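Long-range contacts in putative dehydratase (Mesorhizobium loti, PDB 2POZ), which is of unconfirmed function but probably acts as a lyase, perhaps a dehydratase, of the mandelate racemase/muconate lactonizing enzyme branch of the enolase superfamily: residues Tyr260-Phe265 with Lys291-Met296; Lys267-Gln272 with Ala295-Tyr300; Leu13-Leu18 with Asp341-Val346. One frame throughout, in Å; residues are numbered along the deposited sequence.

Contact 1: residues Tyr260-Phe265 with Lys291-Met296; sequences YTRFGF and KKICAM
Ile-293 reaches across from helix 287-298 and lays both branches on Phe-265 of helix 261-269, the longer one also reaching Thr-261. Its CG2 sits over one face of the Phe-265 ring, a CH-pi contact of 3.9 Å to the ring centroid, shifted somewhat toward the rim. The other branch runs on to CD1, which touches Phe-265 CD1 at 3.5 Å and packs against the carbonyl carbon (C) of Thr-261. With CG2 anti to the backbone N and CG1 beside it (chi1 -71°), Ile-293 brings both branches to the ring.

The aliphatic part of Arg-262 makes the second group of contacts. Its CG lies 3.8 Å from the selenium (SE) of Met-296, a selenomethionine, and the two chains cross at about a right angle. Further out, Arg-262 CD rests 3.9 Å from Lys-292 CB. The guanidinium is sandwiched: Lys-292 CD is over one face and Phe-263 CZ over the opposite one.

The polar ends are of like charge, Arg-262 NH2 and Lys-292 NZ being 4.5 Å apart. Each has an acid of its own: Arg-262 NE pairs with Glu-289 and Lys-292 NZ with Glu-69, which is likely to offset the repulsion. Arg-262 NH1 also forms a salt bridge with Glu-298 of a second subunit. No hydrogen bond joins the two segments.

The axes of the short helical segments approach to 9.3 Å, their N-to-C directions 31° from parallel, as suits successive helices round the barrel of an enolase-type C-terminal domain. Strand 276-277 lies beneath both, with Ile-277 touching Phe-265 and Ile-293.

Contact 2: residues Lys267-Gln272 with Ala295-Tyr300; sequences KIFELQ and AMAEAY
Phe-269 packs against Tyr-300 with its CB and against Met-296 and Ala-297 of helix 287-298 with the far end of its ring. Its CB stands almost exactly over the middle of the Tyr-300 ring, 3.5 Å from the centroid and only 7° off the ring normal, a textbook CH-pi contact. The rings themselves are nearly parallel, with planes at 15°, but they are slid so far apart that they barely overlap. The backbone O of Phe-269 also comes 3.4 Å from Tyr-300 CD2.

The far end of the phenylalanine meets the helix. Phe-269 CE1 packs 3.4 Å from Met-296 CB, while the terminal CE of that selenomethionine lies in the plane of the ring at its edge; the selenium is also edge-on, a Met-aromatic contact. On the other flank, Phe-269 CE2 touches Ala-297 CB at 3.8 Å. CG of Phe-269 is anti to its own carbonyl carbon (chi1 -63°), which sends the ring across to this helix.

These are the C-terminal ends of two successive helices of the TIM-barrel-like domain, and strand 276-277 runs between them in sequence. Ile-277 on that strand touches both Phe-269 and Ala-297. A type I turn runs from Phe-269 to Gln-272, whose N bonds Phe-269 O at 3.0 Å.

The polar ends turn to a second subunit. Tyr-300 OH hydrogen-bonds Glu-270 of that subunit, and Arg-266 of the same subunit packs against Tyr-300 as well. A serine in place of Tyr-300 would probably leave Phe-269 CB without its aromatic cover and that Glu-270 without its phenolic partner. Nearby, Gln-272 OE1 takes a hydrogen bond from Arg-266 of the second subunit.

Contact 3: residues Leu13-Leu18 with Asp341-Val346; sequences LKSGRL and DGYVEV
Ser-15 meets Val-344 where a loop of the N-terminal capping domain packs on a loop of the barrel domain, the two-domain plan of the enolase superfamily. The serine hydroxyl is the pivot. Its OG is anti to the backbone N (chi1 -174°), a setting that carries it over to Val-344 N, which donates a nearly straight hydrogen bond of 2.8 Å at 170°. The same OG lies close to CD1 of the Tyr-343 ring, and a water links it to Val-344 O.

Tyr-343 also has CG anti to its backbone N (chi1 164°), with CB turned off the other loop. Tyr-343 OH gives a 2.7 Å bond to Glu-345 OE1, met from well above the carboxylate plane, and Lys-338 is a further partner of that hydroxyl.

The apolar end is carried by Leu-13. Its CD2 branch alone does the touching, 3.5 Å from Val-346 CG1 and 4.0 Å from Val-344 CG1. Each valine thus offers one methyl to the same leucine branch, although their rotamers differ: CG1 is anti to the backbone N in Val-344 but anti to the carbonyl carbon in Val-346. The second methyl of Val-344, CG2, rests against Lys-14 O. Leu-22 of strand 21-27 backs Leu-13 and Val-346.

Ser-15 to Leu-18 forms a type II' turn with Gly-16 at its positive-phi corner. Arg-17, on the same turn, forms a salt bridge with Asp-340. A second water bridges the backbones, accepting from Gly-16 N at 2.7 Å while donating to Asp-341 O.

How the contacts relate
Contacts 1 and 2 are successive stations on one helix pair, 261-269 against 287-298; they share Ala-295 and Met-296. Both are buried and mainly apolar; contact 1 adds aliphatic packing of charged chains, whose ends pair first with acids of their own chain, Arg-262 also reaching the second subunit, while in contact 2 the polar ends of Glu-270, Gln-272 and Tyr-300 go to that subunit. Contact 3 lies across the chain's centre, about 30 Å from contact 1 and 36 Å from contact 2 between centres. Partly exposed, it joins loops of different domains, meets no other subunit, and combines a leucine-valine patch with one direct hydrogen bond and waters. Along the sequence its long loop encloses both helix contacts.

Contact 1: residues Tyr260-Phe265 with Lys291-Met296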
loop_
_atom_site.group_PDB
_atom_site.type_symbol
_atom_site.label_atom_id
_atom_site.label_comp_id
_atom_site.label_asym_id
_atom_site.label_seq_id
_atom_site.Cartn_x
_atom_site.Cartn_y
_atom_site.Cartn_z
ATOM N N TYR A 260 -11.973 -20.570 9.235
ATOM C CA TYR A 260 -11.792 -21.957 8.828
ATOM C C TYR A 260 -10.708 -22.265 7.796
ATOM O O TYR A 260 -10.596 -21.589 6.784
ATOM C CB TYR A 260 -13.147 -22.487 8.336
ATOM C CG TYR A 260 -14.306 -21.981 9.183
ATOM C CD1 TYR A 260 -15.074 -20.883 8.778
ATOM C CD2 TYR A 260 -14.583 -22.554 10.428
ATOM C CE1 TYR A 260 -16.090 -20.368 9.596
ATOM C CE2 TYR A 260 -15.589 -22.048 11.252
ATOM C CZ TYR A 260 -16.337 -20.958 10.833
ATOM O OH TYR A 260 -17.329 -20.466 11.646
ATOM N N THR A 261 -9.948 -23.325 8.078
ATOM C CA THR A 261 -8.835 -23.823 7.255
ATOM C C THR A 261 -7.671 -22.850 7.125
ATOM O O THR A 261 -7.757 -21.690 7.528
ATOM C CB THR A 261 -9.264 -24.207 5.808
ATOM O OG1 THR A 261 -9.406 -23.023 5.008
ATOM C CG2 THR A 261 -10.578 -24.991 5.813
ATOM N N ARG A 262 -6.573 -23.348 6.565
ATOM C CA ARG A 262 -5.385 -22.537 6.330
ATOM C C ARG A 262 -5.767 -21.342 5.459
ATOM O O ARG A 262 -5.209 -20.254 5.589
ATOM C CB ARG A 262 -4.345 -23.330 5.540
ATOM C CG ARG A 262 -3.539 -24.358 6.285
ATOM C CD ARG A 262 -2.935 -25.307 5.244
ATOM N NE ARG A 262 -3.965 -26.190 4.706
ATOM C CZ ARG A 262 -3.852 -26.909 3.595
ATOM N NH1 ARG A 262 -2.740 -26.856 2.864
ATOM N NH2 ARG A 262 -4.852 -27.699 3.223
ATOM N N PHE A 263 -6.692 -21.578 4.537
ATOM C CA PHE A 263 -7.128 -20.552 3.598
ATOM C C PHE A 263 -7.883 -19.434 4.299
ATOM O O PHE A 263 -7.797 -18.276 3.895
ATOM C CB PHE A 263 -7.983 -21.199 2.508
ATOM C CG PHE A 263 -7.365 -22.447 1.924
ATOM C CD1 PHE A 263 -8.164 -23.495 1.484
ATOM C CD2 PHE A 263 -5.981 -22.577 1.837
ATOM C CE1 PHE A 263 -7.588 -24.663 0.963
ATOM C CE2 PHE A 263 -5.394 -23.732 1.322
ATOM C CZ PHE A 263 -6.197 -24.780 0.884
ATOM N N GLY A 264 -8.621 -19.779 5.351
ATOM C CA GLY A 264 -9.344 -18.761 6.095
ATOM C C GLY A 264 -8.370 -18.013 6.990
ATOM O O GLY A 264 -8.417 -16.782 7.090
ATOM N N PHE A 265 -7.460 -18.748 7.631
ATOM C CA PHE A 265 -6.498 -18.109 8.512
ATOM C C PHE A 265 -5.471 -17.227 7.813
ATOM O O PHE A 265 -4.931 -16.305 8.425
ATOM C CB PHE A 265 -5.812 -19.146 9.411
ATOM C CG PHE A 265 -6.649 -19.532 10.597
ATOM C CD1 PHE A 265 -7.549 -20.590 10.522
ATOM C CD2 PHE A 265 -6.628 -18.748 11.753
ATOM C CE1 PHE A 265 -8.429 -20.856 11.573
ATOM C CE2 PHE A 265 -7.507 -19.005 12.810
ATOM C CZ PHE A 265 -8.409 -20.060 12.720
ATOM N N LYS A 291 -3.086 -28.455 12.717
ATOM C CA LYS A 291 -1.654 -28.486 12.982
ATOM C C LYS A 291 -0.968 -27.591 11.929
ATOM O O LYS A 291 -0.046 -26.832 12.253
ATOM C CB LYS A 291 -1.106 -29.915 12.888
ATOM C CG LYS A 291 0.417 -29.995 13.015
ATOM C CD LYS A 291 0.923 -31.438 12.987
ATOM C CE LYS A 291 2.451 -31.480 12.964
ATOM N NZ LYS A 291 3.073 -30.698 14.080
ATOM N N LYS A 292 -1.430 -27.676 10.681
ATOM C CA LYS A 292 -0.874 -26.857 9.595
ATOM C C LYS A 292 -1.137 -25.379 9.868
ATOM O O LYS A 292 -0.259 -24.531 9.669
ATOM C CB LYS A 292 -1.498 -27.246 8.256
ATOM C CG LYS A 292 -1.105 -28.647 7.787
ATOM C CD LYS A 292 -1.916 -29.087 6.587
ATOM C CE LYS A 292 -1.387 -30.401 6.036
ATOM N NZ LYS A 292 -2.250 -30.894 4.937
ATOM N N ILE A 293 -2.353 -25.070 10.315
ATOM C CA ILE A 293 -2.710 -23.698 10.639
ATOM C C ILE A 293 -1.781 -23.172 11.746
ATOM O O ILE A 293 -1.290 -22.055 11.664
ATOM C CB ILE A 293 -4.184 -23.607 11.102
ATOM C CG1 ILE A 293 -5.110 -23.848 9.908
ATOM C CG2 ILE A 293 -4.469 -22.242 11.749
ATOM C CD1 ILE A 293 -6.569 -23.942 10.269
ATOM N N CYS A 294 -1.535 -23.988 12.769
ATOM C CA CYS A 294 -0.666 -23.577 13.869
ATOM C C CYS A 294 0.772 -23.368 13.385
ATOM O O CYS A 294 1.458 -22.457 13.841
ATOM C CB CYS A 294 -0.684 -24.626 14.990
ATOM S SG CYS A 294 -2.298 -24.817 15.808
ATOM N N ALA A 295 1.229 -24.221 12.471
ATOM C CA ALA A 295 2.583 -24.097 11.941
ATOM C C ALA A 295 2.713 -22.766 11.193
ATOM O O ALA A 295 3.725 -22.077 11.307
ATOM C CB ALA A 295 2.896 -25.272 11.008
HETATM N N MSE A 296 1.682 -22.409 10.433
HETATM C CA MSE A 296 1.672 -21.147 9.702
HETATM C C MSE A 296 1.674 -19.981 10.682
HETATM O O MSE A 296 2.356 -18.973 10.480
HETATM C CB MSE A 296 0.421 -21.029 8.830
HETATM C CG MSE A 296 0.439 -21.821 7.544
HETATM SE SE MSE A 296 -1.155 -21.407 6.487
HETATM C CE MSE A 296 -0.771 -19.571 6.045
#

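Contact 2: residues Lys267-Gln272 with Ala295-Tyr300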
loop_
_atom_site.group_PDB
_atom_site.type_symbol
_atom_site.label_atom_id
_atom_site.label_comp_id
_atom_site.label_asym_id
_atom_site.label_seq_id
_atom_site.Cartn_x
_atom_site.Cartn_y
_atom_site.Cartn_z
ATOM N N LYS A 267 -6.042 -14.955 5.765
ATOM C CA LYS A 267 -6.588 -13.597 5.842
ATOM C C LYS A 267 -6.255 -12.949 7.192
ATOM O O LYS A 267 -6.018 -11.746 7.271
ATOM C CB LYS A 267 -8.110 -13.620 5.619
ATOM C CG LYS A 267 -8.518 -13.906 4.153
ATOM C CD LYS A 267 -10.004 -14.279 3.999
ATOM C CE LYS A 267 -10.287 -15.704 4.537
ATOM N NZ LYS A 267 -11.661 -16.253 4.231
ATOM N N ILE A 268 -6.224 -13.753 8.249
ATOM C CA ILE A 268 -5.901 -13.244 9.574
ATOM C C ILE A 268 -4.399 -12.968 9.695
ATOM O O ILE A 268 -3.984 -11.900 10.145
ATOM C CB ILE A 268 -6.299 -14.249 10.675
ATOM C CG1 ILE A 268 -7.815 -14.492 10.648
ATOM C CG2 ILE A 268 -5.843 -13.732 12.049
ATOM C CD1 ILE A 268 -8.657 -13.232 10.765
ATOM N N PHE A 269 -3.588 -13.941 9.294
ATOM C CA PHE A 269 -2.140 -13.810 9.372
ATOM C C PHE A 269 -1.634 -12.549 8.694
ATOM O O PHE A 269 -0.859 -11.789 9.274
ATOM C CB PHE A 269 -1.473 -15.038 8.748
ATOM C CG PHE A 269 -1.775 -16.317 9.471
ATOM C CD1 PHE A 269 -1.763 -17.532 8.797
ATOM C CD2 PHE A 269 -2.065 -16.307 10.832
ATOM C CE1 PHE A 269 -2.040 -18.721 9.470
ATOM C CE2 PHE A 269 -2.341 -17.492 11.510
ATOM C CZ PHE A 269 -2.327 -18.700 10.828
ATOM N N GLU A 270 -2.092 -12.321 7.470
ATOM C CA GLU A 270 -1.656 -11.163 6.710
ATOM C C GLU A 270 -2.032 -9.821 7.325
ATOM O O GLU A 270 -1.472 -8.797 6.952
ATOM C CB GLU A 270 -2.174 -11.254 5.277
ATOM C CG GLU A 270 -1.677 -12.505 4.557
ATOM C CD GLU A 270 -1.862 -12.440 3.050
ATOM O OE1 GLU A 270 -2.933 -11.980 2.599
ATOM O OE2 GLU A 270 -0.934 -12.861 2.320
ATOM N N LEU A 271 -2.973 -9.818 8.262
ATOM C CA LEU A 271 -3.365 -8.574 8.913
ATOM C C LEU A 271 -2.352 -8.208 9.988
ATOM O O LEU A 271 -2.143 -7.031 10.279
ATOM C CB LEU A 271 -4.734 -8.709 9.580
ATOM C CG LEU A 271 -5.952 -9.010 8.712
ATOM C CD1 LEU A 271 -7.159 -9.217 9.621
ATOM C CD2 LEU A 271 -6.188 -7.874 7.735
ATOM N N GLN A 272 -1.732 -9.226 10.574
ATOM C CA GLN A 272 -0.774 -9.020 11.650
ATOM C C GLN A 272 -1.387 -8.079 12.679
ATOM O O GLN A 272 -0.770 -7.104 13.110
ATOM C CB GLN A 272 0.529 -8.445 11.108
ATOM C CG GLN A 272 1.649 -9.464 11.101
ATOM C CD GLN A 272 2.855 -9.011 10.310
ATOM O OE1 GLN A 272 3.900 -9.656 10.345
ATOM N NE2 GLN A 272 2.715 -7.900 9.584
ATOM N N ALA A 295 1.229 -24.221 12.471
ATOM C CA ALA A 295 2.583 -24.097 11.941
ATOM C C ALA A 295 2.713 -22.766 11.193
ATOM O O ALA A 295 3.725 -22.077 11.307
ATOM C CB ALA A 295 2.896 -25.272 11.008
HETATM N N MSE A 296 1.682 -22.409 10.433
HETATM C CA MSE A 296 1.672 -21.147 9.702
HETATM C C MSE A 296 1.674 -19.981 10.682
HETATM O O MSE A 296 2.356 -18.973 10.480
HETATM C CB MSE A 296 0.421 -21.029 8.830
HETATM C CG MSE A 296 0.439 -21.821 7.544
HETATM SE SE MSE A 296 -1.155 -21.407 6.487
HETATM C CE MSE A 296 -0.771 -19.571 6.045
ATOM N N ALA A 297 0.895 -20.124 11.747
ATOM C CA ALA A 297 0.789 -19.080 12.756
ATOM C C ALA A 297 2.151 -18.734 13.335
ATOM O O ALA A 297 2.425 -17.567 13.626
ATOM C CB ALA A 297 -0.152 -19.519 13.859
ATOM N N GLU A 298 2.999 -19.747 13.497
ATOM C CA GLU A 298 4.339 -19.542 14.032
ATOM C C GLU A 298 5.173 -18.629 13.143
ATOM O O GLU A 298 6.061 -17.924 13.623
ATOM C CB GLU A 298 5.061 -20.885 14.209
ATOM C CG GLU A 298 5.077 -21.372 15.635
ATOM C CD GLU A 298 5.879 -22.650 15.825
ATOM O OE1 GLU A 298 6.425 -22.839 16.935
ATOM O OE2 GLU A 298 5.954 -23.464 14.883
ATOM N N ALA A 299 4.891 -18.640 11.846
ATOM C CA ALA A 299 5.628 -17.792 10.914
ATOM C C ALA A 299 5.191 -16.340 11.075
ATOM O O ALA A 299 5.766 -15.432 10.466
ATOM C CB ALA A 299 5.393 -18.257 9.492
ATOM N N TYR A 300 4.170 -16.121 11.899
ATOM C CA TYR A 300 3.669 -14.774 12.135
ATOM C C TYR A 300 3.793 -14.350 13.588
ATOM O O TYR A 300 3.113 -13.427 14.035
ATOM C CB TYR A 300 2.216 -14.648 11.665
ATOM C CG TYR A 300 2.097 -14.636 10.158
ATOM C CD1 TYR A 300 2.063 -15.823 9.427
ATOM C CD2 TYR A 300 2.075 -13.431 9.461
ATOM C CE1 TYR A 300 2.011 -15.807 8.033
ATOM C CE2 TYR A 300 2.027 -13.403 8.078
ATOM C CZ TYR A 300 1.996 -14.592 7.366
ATOM O OH TYR A 300 1.956 -14.548 5.989
#

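Contact 3: residues Leu13-Leu18 with Asp341-Val346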
loop_
_atom_site.group_PDB
_atom_site.type_symbol
_atom_site.label_atom_id
_atom_site.label_comp_id
_atom_site.label_asym_id
_atom_site.label_seq_id
_atom_site.Cartn_x
_atom_site.Cartn_y
_atom_site.Cartn_z
ATOM N N LEU A 13 -26.460 -35.755 19.501
ATOM C CA LEU A 13 -26.801 -35.826 20.911
ATOM C C LEU A 13 -27.565 -34.658 21.499
ATOM O O LEU A 13 -27.600 -33.555 20.955
ATOM C CB LEU A 13 -25.539 -36.006 21.756
ATOM C CG LEU A 13 -24.874 -37.377 21.907
ATOM C CD1 LEU A 13 -24.384 -37.873 20.567
ATOM C CD2 LEU A 13 -23.717 -37.257 22.890
ATOM N N LYS A 14 -28.193 -34.949 22.630
ATOM C CA LYS A 14 -28.890 -33.957 23.429
ATOM C C LYS A 14 -28.086 -34.162 24.695
ATOM O O LYS A 14 -28.239 -35.176 25.370
ATOM C CB LYS A 14 -30.355 -34.326 23.676
ATOM C CG LYS A 14 -31.087 -33.279 24.526
ATOM C CD LYS A 14 -32.539 -33.646 24.811
ATOM C CE LYS A 14 -32.648 -34.687 25.913
ATOM N NZ LYS A 14 -34.060 -34.865 26.363
ATOM N N SER A 15 -27.188 -33.235 24.993
ATOM C CA SER A 15 -26.354 -33.370 26.179
ATOM C C SER A 15 -26.363 -32.061 26.949
ATOM O O SER A 15 -25.502 -31.201 26.743
ATOM C CB SER A 15 -24.925 -33.729 25.768
ATOM O OG SER A 15 -24.114 -33.994 26.896
ATOM N N GLY A 16 -27.344 -31.914 27.836
ATOM C CA GLY A 16 -27.445 -30.689 28.604
ATOM C C GLY A 16 -27.790 -29.556 27.659
ATOM O O GLY A 16 -28.673 -29.697 26.815
ATOM N N ARG A 17 -27.082 -28.438 27.778
ATOM C CA ARG A 17 -27.338 -27.280 26.928
ATOM C C ARG A 17 -26.722 -27.415 25.532
ATOM O O ARG A 17 -26.950 -26.564 24.681
ATOM C CB ARG A 17 -26.791 -26.010 27.593
ATOM C CG ARG A 17 -25.262 -25.883 27.568
ATOM C CD ARG A 17 -24.787 -24.782 28.522
ATOM N NE ARG A 17 -24.846 -25.222 29.918
ATOM C CZ ARG A 17 -24.849 -24.409 30.971
ATOM N NH1 ARG A 17 -24.803 -23.092 30.807
ATOM N NH2 ARG A 17 -24.878 -24.920 32.197
ATOM N N LEU A 18 -25.956 -28.477 25.298
ATOM C CA LEU A 18 -25.311 -28.670 23.995
ATOM C C LEU A 18 -25.937 -29.786 23.159
ATOM O O LEU A 18 -26.676 -30.631 23.671
ATOM C CB LEU A 18 -23.824 -29.003 24.180
ATOM C CG LEU A 18 -22.938 -28.067 25.006
ATOM C CD1 LEU A 18 -21.529 -28.657 25.095
ATOM C CD2 LEU A 18 -22.903 -26.679 24.369
ATOM N N ASP A 341 -28.367 -31.140 33.516
ATOM C CA ASP A 341 -29.241 -32.299 33.594
ATOM C C ASP A 341 -29.169 -32.901 32.200
ATOM O O ASP A 341 -29.163 -32.167 31.208
ATOM C CB ASP A 341 -30.698 -31.909 33.866
ATOM C CG ASP A 341 -30.875 -31.142 35.152
ATOM O OD1 ASP A 341 -30.130 -31.389 36.118
ATOM O OD2 ASP A 341 -31.785 -30.299 35.191
ATOM N N GLY A 342 -29.116 -34.222 32.118
ATOM C CA GLY A 342 -29.058 -34.859 30.819
ATOM C C GLY A 342 -27.694 -34.862 30.151
ATOM O O GLY A 342 -27.586 -35.259 28.991
ATOM N N TYR A 343 -26.657 -34.412 30.852
ATOM C CA TYR A 343 -25.315 -34.430 30.274
ATOM C C TYR A 343 -25.002 -35.878 29.904
ATOM O O TYR A 343 -25.274 -36.797 30.682
ATOM C CB TYR A 343 -24.266 -33.945 31.280
ATOM C CG TYR A 343 -22.845 -34.295 30.872
ATOM C CD1 TYR A 343 -22.215 -33.640 29.811
ATOM C CD2 TYR A 343 -22.145 -35.311 31.527
ATOM C CE1 TYR A 343 -20.919 -33.992 29.410
ATOM C CE2 TYR A 343 -20.853 -35.672 31.135
ATOM C CZ TYR A 343 -20.249 -35.007 30.077
ATOM O OH TYR A 343 -18.978 -35.362 29.689
ATOM N N VAL A 344 -24.428 -36.078 28.722
ATOM C CA VAL A 344 -24.083 -37.412 28.264
ATOM C C VAL A 344 -22.581 -37.615 28.135
ATOM O O VAL A 344 -21.928 -36.967 27.317
ATOM C CB VAL A 344 -24.726 -37.713 26.887
ATOM C CG1 VAL A 344 -24.267 -39.085 26.381
ATOM C CG2 VAL A 344 -26.238 -37.666 27.005
ATOM N N GLU A 345 -22.033 -38.520 28.942
ATOM C CA GLU A 345 -20.611 -38.828 28.872
ATOM C C GLU A 345 -20.415 -39.784 27.695
ATOM O O GLU A 345 -20.916 -40.907 27.709
ATOM C CB GLU A 345 -20.143 -39.495 30.165
ATOM C CG GLU A 345 -18.658 -39.828 30.161
ATOM C CD GLU A 345 -17.798 -38.623 29.813
ATOM O OE1 GLU A 345 -17.791 -37.656 30.603
ATOM O OE2 GLU A 345 -17.141 -38.644 28.745
ATOM N N VAL A 346 -19.691 -39.336 26.673
ATOM C CA VAL A 346 -19.464 -40.161 25.488
ATOM C C VAL A 346 -18.214 -41.031 25.579
ATOM O O VAL A 346 -18.030 -41.943 24.778
ATOM C CB VAL A 346 -19.352 -39.284 24.207
ATOM C CG1 VAL A 346 -20.596 -38.414 24.057
ATOM C CG2 VAL A 346 -18.100 -38.418 24.278
HETATM O O HOH W 1 -29.343 -36.513 27.634
HETATM O O HOH W 2 -21.555 -34.453 25.834
HETATM O O HOH W 3 -29.921 -32.758 28.287
#